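Microcin B17-processing protein McbB (Escherichia coli str. K-12 substr. MG1655, PDB 6GRH) is needed to process the inactive precursor of microcin B17, a peptide antibiotic, into its active form within the cytoplasm. Local coordinates at residues I57-L62 with K75-L80; F168-Y173 with P191-H196. All blocks are in the same frame, centred on the assembly; numbering follows the deposited sequence. Where two conformers were deposited one is given.

Interaction 1: residues I57-L62 with K75-L80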
loop_
_atom_site.group_PDB
_atom_site.type_symbol
_atom_site.label_atom_id
_atom_site.label_comp_id
_atom_site.label_asym_id
_atom_site.label_seq_id
_atom_site.Cartn_x
_atom_site.Cartn_y
_atom_site.Cartn_z
ATOM N N ILE B 57 38.248 8.821 -19.774
ATOM C CA ILE B 57 39.511 9.034 -20.509
ATOM C C ILE B 57 39.186 9.337 -21.951
ATOM O O ILE B 57 38.299 8.726 -22.531
ATOM C CB ILE B 57 40.472 7.826 -20.414
ATOM C CG1 ILE B 57 41.851 8.167 -20.986
ATOM C CG2 ILE B 57 39.897 6.583 -21.085
ATOM C CD1 ILE B 57 42.821 6.999 -20.976
ATOM N N SER B 58 39.897 10.300 -22.521
ATOM C CA SER B 58 39.745 10.609 -23.918
ATOM C C SER B 58 40.163 9.391 -24.740
ATOM O O SER B 58 41.202 8.784 -24.463
ATOM C CB SER B 58 40.651 11.789 -24.289
ATOM O OG SER B 58 40.821 11.842 -25.685
ATOM N N GLU B 59 39.376 9.054 -25.755
ATOM C CA GLU B 59 39.747 7.970 -26.666
ATOM C C GLU B 59 41.102 8.189 -27.324
ATOM O O GLU B 59 41.815 7.210 -27.603
ATOM C CB GLU B 59 38.643 7.700 -27.708
ATOM C CG GLU B 59 38.883 6.456 -28.571
ATOM C CD GLU B 59 37.606 5.735 -29.014
ATOM O OE1 GLU B 59 36.513 6.357 -29.047
ATOM O OE2 GLU B 59 37.701 4.522 -29.343
ATOM N N TYR B 60 41.465 9.451 -27.563
ATOM C CA TYR B 60 42.774 9.782 -28.088
ATOM C C TYR B 60 43.908 9.294 -27.172
ATOM O O TYR B 60 44.893 8.739 -27.662
ATOM C CB TYR B 60 42.899 11.295 -28.336
ATOM C CG TYR B 60 42.095 11.843 -29.511
ATOM C CD1 TYR B 60 42.074 11.196 -30.740
ATOM C CD2 TYR B 60 41.378 13.035 -29.389
ATOM C CE1 TYR B 60 41.348 11.708 -31.807
ATOM C CE2 TYR B 60 40.655 13.556 -30.449
ATOM C CZ TYR B 60 40.644 12.892 -31.655
ATOM O OH TYR B 60 39.925 13.422 -32.707
ATOM N N LEU B 61 43.769 9.498 -25.856
ATOM C CA LEU B 61 44.784 9.041 -24.890
ATOM C C LEU B 61 44.768 7.516 -24.756
ATOM O O LEU B 61 45.816 6.914 -24.575
ATOM C CB LEU B 61 44.618 9.677 -23.501
ATOM C CG LEU B 61 44.979 11.155 -23.314
ATOM C CD1 LEU B 61 44.373 11.654 -22.008
ATOM C CD2 LEU B 61 46.487 11.405 -23.376
ATOM N N LEU B 62 43.596 6.911 -24.831
ATOM C CA LEU B 62 43.509 5.449 -24.772
ATOM C C LEU B 62 44.285 4.861 -25.945
ATOM O O LEU B 62 45.150 4.018 -25.744
ATOM C CB LEU B 62 42.065 4.964 -24.767
ATOM C CG LEU B 62 41.908 3.422 -24.806
ATOM C CD1 LEU B 62 42.666 2.749 -23.669
ATOM C CD2 LEU B 62 40.463 3.020 -24.762
ATOM N N LYS B 75 41.781 -4.468 -31.156
ATOM C CA LYS B 75 41.859 -5.690 -30.334
ATOM C C LYS B 75 42.009 -5.342 -28.852
ATOM O O LYS B 75 41.356 -5.943 -28.022
ATOM C CB LYS B 75 42.981 -6.610 -30.779
ATOM C CG LYS B 75 42.794 -7.175 -32.176
ATOM C CD LYS B 75 43.982 -8.021 -32.585
ATOM C CE LYS B 75 43.986 -8.239 -34.090
ATOM N NZ LYS B 75 45.074 -9.140 -34.516
ATOM N N GLY B 76 42.844 -4.351 -28.546
ATOM C CA GLY B 76 42.994 -3.843 -27.182
ATOM C C GLY B 76 41.709 -3.299 -26.585
ATOM O O GLY B 76 41.360 -3.635 -25.455
ATOM N N LYS B 77 40.992 -2.478 -27.345
ATOM C CA LYS B 77 39.726 -1.917 -26.894
ATOM C C LYS B 77 38.669 -2.983 -26.635
ATOM O O LYS B 77 37.994 -2.938 -25.613
ATOM C CB LYS B 77 39.180 -0.910 -27.881
ATOM C CG LYS B 77 39.792 0.462 -27.703
ATOM C CD LYS B 77 39.405 1.328 -28.876
ATOM C CE LYS B 77 40.238 2.584 -28.896
ATOM N NZ LYS B 77 40.322 3.154 -30.268
ATOM N N GLU B 78 38.562 -3.931 -27.564
ATOM C CA GLU B 78 37.647 -5.072 -27.431
ATOM C C GLU B 78 37.916 -5.885 -26.151
ATOM O O GLU B 78 36.983 -6.315 -25.459
ATOM C CB GLU B 78 37.764 -5.986 -28.661
ATOM C CG GLU B 78 36.634 -6.990 -28.774
ATOM C CD GLU B 78 36.780 -7.912 -29.979
ATOM O OE1 GLU B 78 37.803 -7.845 -30.721
ATOM O OE2 GLU B 78 35.846 -8.719 -30.181
ATOM N N PHE B 79 39.190 -6.094 -25.852
ATOM C CA PHE B 79 39.595 -6.773 -24.617
ATOM C C PHE B 79 39.153 -5.969 -23.387
ATOM O O PHE B 79 38.553 -6.517 -22.463
ATOM C CB PHE B 79 41.114 -7.003 -24.601
ATOM C CG PHE B 79 41.631 -7.539 -23.300
ATOM C CD1 PHE B 79 41.594 -8.899 -23.035
ATOM C CD2 PHE B 79 42.087 -6.690 -22.317
ATOM C CE1 PHE B 79 42.060 -9.407 -21.845
ATOM C CE2 PHE B 79 42.543 -7.199 -21.107
ATOM C CZ PHE B 79 42.542 -8.558 -20.887
ATOM N N LEU B 80 39.445 -4.670 -23.399
ATOM C CA LEU B 80 39.142 -3.808 -22.265
ATOM C C LEU B 80 37.639 -3.694 -22.027
ATOM O O LEU B 80 37.214 -3.629 -20.889
ATOM C CB LEU B 80 39.766 -2.419 -22.467
ATOM C CG LEU B 80 41.308 -2.393 -22.475
ATOM C CD1 LEU B 80 41.843 -1.047 -22.942
ATOM C CD2 LEU B 80 41.885 -2.744 -21.121
#

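Interaction 2: residues F168-Y173 with P191-H196. With ZN (zinc ion), chain F.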
loop_
_atom_site.group_PDB
_atom_site.type_symbol
_atom_site.label_atom_id
_atom_site.label_comp_id
_atom_site.label_asym_id
_atom_site.label_seq_id
_atom_site.Cartn_x
_atom_site.Cartn_y
_atom_site.Cartn_z
ATOM N N PHE B 168 15.980 19.346 -9.332
ATOM C CA PHE B 168 16.404 19.379 -7.946
ATOM C C PHE B 168 16.301 18.001 -7.336
ATOM O O PHE B 168 15.365 17.229 -7.667
ATOM C CB PHE B 168 15.505 20.288 -7.098
ATOM C CG PHE B 168 15.356 21.687 -7.617
ATOM C CD1 PHE B 168 14.466 21.971 -8.653
ATOM C CD2 PHE B 168 16.075 22.708 -7.063
ATOM C CE1 PHE B 168 14.296 23.262 -9.121
ATOM C CE2 PHE B 168 15.917 24.007 -7.511
ATOM C CZ PHE B 168 15.018 24.285 -8.538
ATOM N N ILE B 169 17.219 17.734 -6.401
ATOM C CA ILE B 169 17.107 16.612 -5.474
ATOM C C ILE B 169 17.338 17.224 -4.124
ATOM O O ILE B 169 18.137 18.142 -4.009
ATOM C CB ILE B 169 18.162 15.529 -5.759
ATOM C CG1 ILE B 169 17.787 14.837 -7.059
ATOM C CG2 ILE B 169 18.235 14.504 -4.621
ATOM C CD1 ILE B 169 18.888 14.020 -7.666
ATOM N N GLN B 170 16.586 16.768 -3.134
ATOM C CA GLN B 170 16.716 17.238 -1.772
ATOM C C GLN B 170 16.985 16.070 -0.878
ATOM O O GLN B 170 16.315 15.031 -1.005
ATOM C CB GLN B 170 15.445 17.928 -1.275
ATOM C CG GLN B 170 14.930 19.080 -2.112
ATOM C CD GLN B 170 14.178 18.689 -3.378
ATOM O OE1 GLN B 170 14.229 19.419 -4.361
ATOM N NE2 GLN B 170 13.436 17.609 -3.344
ATOM N N SER B 171 17.902 16.251 0.063
ATOM C CA SER B 171 18.189 15.221 1.054
ATOM C C SER B 171 18.275 15.813 2.458
ATOM O O SER B 171 18.658 16.949 2.651
ATOM C CB SER B 171 19.443 14.417 0.668
ATOM O OG SER B 171 20.606 15.206 0.692
ATOM N N TYR B 172 17.830 15.039 3.434
ATOM C CA TYR B 172 17.556 15.538 4.785
ATOM C C TYR B 172 17.240 14.315 5.669
ATOM O O TYR B 172 17.116 13.189 5.163
ATOM C CB TYR B 172 16.375 16.559 4.771
ATOM C CG TYR B 172 15.140 16.016 4.122
ATOM C CD1 TYR B 172 14.984 16.047 2.747
ATOM C CD2 TYR B 172 14.162 15.381 4.877
ATOM C CE1 TYR B 172 13.872 15.513 2.136
ATOM C CE2 TYR B 172 13.049 14.833 4.279
ATOM C CZ TYR B 172 12.905 14.898 2.921
ATOM O OH TYR B 172 11.828 14.332 2.327
ATOM N N TYR B 173 17.124 14.554 6.968
ATOM C CA TYR B 173 16.939 13.517 7.946
ATOM C C TYR B 173 15.585 13.672 8.603
ATOM O O TYR B 173 15.135 14.766 8.858
ATOM C CB TYR B 173 18.066 13.539 8.968
ATOM C CG TYR B 173 19.419 13.333 8.323
ATOM C CD1 TYR B 173 19.967 12.057 8.193
ATOM C CD2 TYR B 173 20.140 14.421 7.801
ATOM C CE1 TYR B 173 21.210 11.864 7.587
ATOM C CE2 TYR B 173 21.379 14.244 7.191
ATOM C CZ TYR B 173 21.912 12.952 7.079
ATOM O OH TYR B 173 23.130 12.782 6.461
ATOM N N PRO B 191 6.961 15.341 -8.848
ATOM C CA PRO B 191 6.681 15.961 -7.552
ATOM C C PRO B 191 7.885 16.567 -6.876
ATOM O O PRO B 191 8.958 16.008 -6.910
ATOM C CB PRO B 191 6.140 14.799 -6.699
ATOM C CG PRO B 191 5.625 13.810 -7.679
ATOM C CD PRO B 191 6.595 13.910 -8.835
ATOM N N CYS B 192 7.630 17.682 -6.205
ATOM C CA CYS B 192 8.630 18.456 -5.535
ATOM C C CYS B 192 8.890 17.948 -4.118
ATOM O O CYS B 192 8.296 16.976 -3.681
ATOM C CB CYS B 192 8.176 19.913 -5.543
ATOM S SG CYS B 192 7.010 20.353 -4.234
ATOM N N HIS B 193 9.828 18.579 -3.433
ATOM C CA HIS B 193 10.119 18.257 -2.040
ATOM C C HIS B 193 8.902 18.235 -1.109
ATOM O O HIS B 193 8.775 17.360 -0.253
ATOM C CB HIS B 193 11.062 19.275 -1.467
ATOM C CG HIS B 193 11.221 19.167 0.003
ATOM N ND1 HIS B 193 11.842 18.095 0.600
ATOM C CD2 HIS B 193 10.850 20.004 1.002
ATOM C CE1 HIS B 193 11.836 18.275 1.912
ATOM N NE2 HIS B 193 11.248 19.427 2.184
ATOM N N PHE B 194 8.027 19.218 -1.259
ATOM C CA PHE B 194 6.870 19.352 -0.359
ATOM C C PHE B 194 5.886 18.192 -0.583
ATOM O O PHE B 194 5.303 17.668 0.368
ATOM C CB PHE B 194 6.276 20.764 -0.452
ATOM C CG PHE B 194 7.230 21.810 0.026
ATOM C CD1 PHE B 194 7.541 21.903 1.383
ATOM C CD2 PHE B 194 7.920 22.609 -0.873
ATOM C CE1 PHE B 194 8.490 22.799 1.832
ATOM C CE2 PHE B 194 8.853 23.541 -0.429
ATOM C CZ PHE B 194 9.145 23.631 0.920
ATOM N N CYS B 195 5.789 17.722 -1.829
ATOM C CA CYS B 195 5.061 16.502 -2.118
ATOM C C CYS B 195 5.607 15.299 -1.336
ATOM O O CYS B 195 4.822 14.463 -0.858
ATOM C CB CYS B 195 5.033 16.209 -3.622
ATOM S SG CYS B 195 4.071 17.384 -4.586
ATOM N N HIS B 196 6.931 15.226 -1.203
ATOM C CA HIS B 196 7.610 14.142 -0.500
ATOM C C HIS B 196 7.434 14.224 1.006
ATOM O O HIS B 196 6.994 13.224 1.664
ATOM C CB HIS B 196 9.101 14.084 -0.871
ATOM C CG HIS B 196 9.339 13.512 -2.223
ATOM N ND1 HIS B 196 9.186 14.243 -3.378
ATOM C CD2 HIS B 196 9.630 12.245 -2.612
ATOM C CE1 HIS B 196 9.425 13.467 -4.419
ATOM N NE2 HIS B 196 9.687 12.247 -3.982
HETATM ZN ZN ZN F . 4.894 19.564 -4.795
HETATM O O HOH W 1 11.318 16.114 -5.154
#

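Interaction 1: residues I57-L62 with K75-L80
Glu59 and Leu62, at the start of helix 59-68, meet Lys77 and Leu80 of helix 73-82, an example of two consecutive helices packed through one charged and one apolar contact. They belong to the N-terminal helix-and-sheet unit of McbB, consistent with the winged-helix-like fold of RiPP recognition elements, which probably binds the precursor. The charged contact is a salt bridge: Lys77 NZ lies 3.1 Å from Glu59 OE2, though the hydrogen bond within it is weak. The two side chains stand roughly perpendicular, the lysine running extended beyond CG while the glutamate bends at chi2 (148°) to bring one oxygen across. Asp63, one turn further along helix 59-68, forms a second salt bridge with the same ammonium, so two carboxylates of one helix grip it.

Both leucines are buried. With CG anti to the backbone N (chi1 176°), the Leu62 side chain points at helix 73-82 and its methyls divide the work: CD2 rests 4.0 Å from CG in the aliphatic stem of Lys77, while CD1 turns to Leu80. Both leucines also touch Ile86 of strand 86-88. Leu62 and Leu80 pass one another pointing in opposing senses, meeting methyl to methyl, CD1 to CD1, at 4.0 Å.

Interaction 2: residues F168-Y173 with P191-H196
His193 turns the edge of its imidazole onto one face of the Tyr172 phenol, joining strand 167-174 of the mixed sheet to the first turn of helix 193-204, where a CxxC motif supplies half of a four-cysteine zinc site. The pair is an offset edge-to-face stack: the planes stand at 89°, the centroids are 5.0 Å apart, and His193 CE1 comes within 3.4 Å of Tyr172 CE1. With chi1 at 54°, Tyr172 CG sits between the backbone N and the carbonyl carbon, which places the ring against His193.

Two residues earlier on the strand, Gln170 lies aslant beside the base of the same histidine, with its amide plane steeply tilted against the imidazole and its NE2 3.5 Å from His193 CB. Asp181 links all three groups: one carboxylate oxygen, OD2, is hydrogen-bonded to both His193 ND1 and Gln170 NE2, and the other, OD1, to Tyr172 OH. Tyr148 OH is hydrogen-bonded to His193 NE2, and Tyr157 OH to Gln170 OE1. A water further ties Gln170 NE2 to Pro191 O.

On the zinc side, Cys192 and Cys195 bind the metal together with Cys290 and Cys292 from near the C-terminus. Cys192 also occupies the N-cap position of the helix, and its carbonyl anchors His196. That bond is nearly straight (172°) and lies close to the imidazole plane, yet it reaches the carbonyl from above its plane: His196 ND1 to Cys192 O, 2.9 Å.

Overall arrangement
Residues 57-80 are complete well before 168-196 begins, so the two contacts stand in series along the chain. Their centres lie 40 Å apart, one to each side of the middle of the chain, and their nearest atoms are about 23 Å from each other. They share neither helix nor sheet: interaction 1 joins two helices beside the antiparallel sheet of the N-terminal part, whereas interaction 2 joins the mixed sheet to the helix that carries two zinc ligands. This is consistent with two structurally separate parts of McbB, the second of which reaches through its metal site to the C-terminal end of the chain.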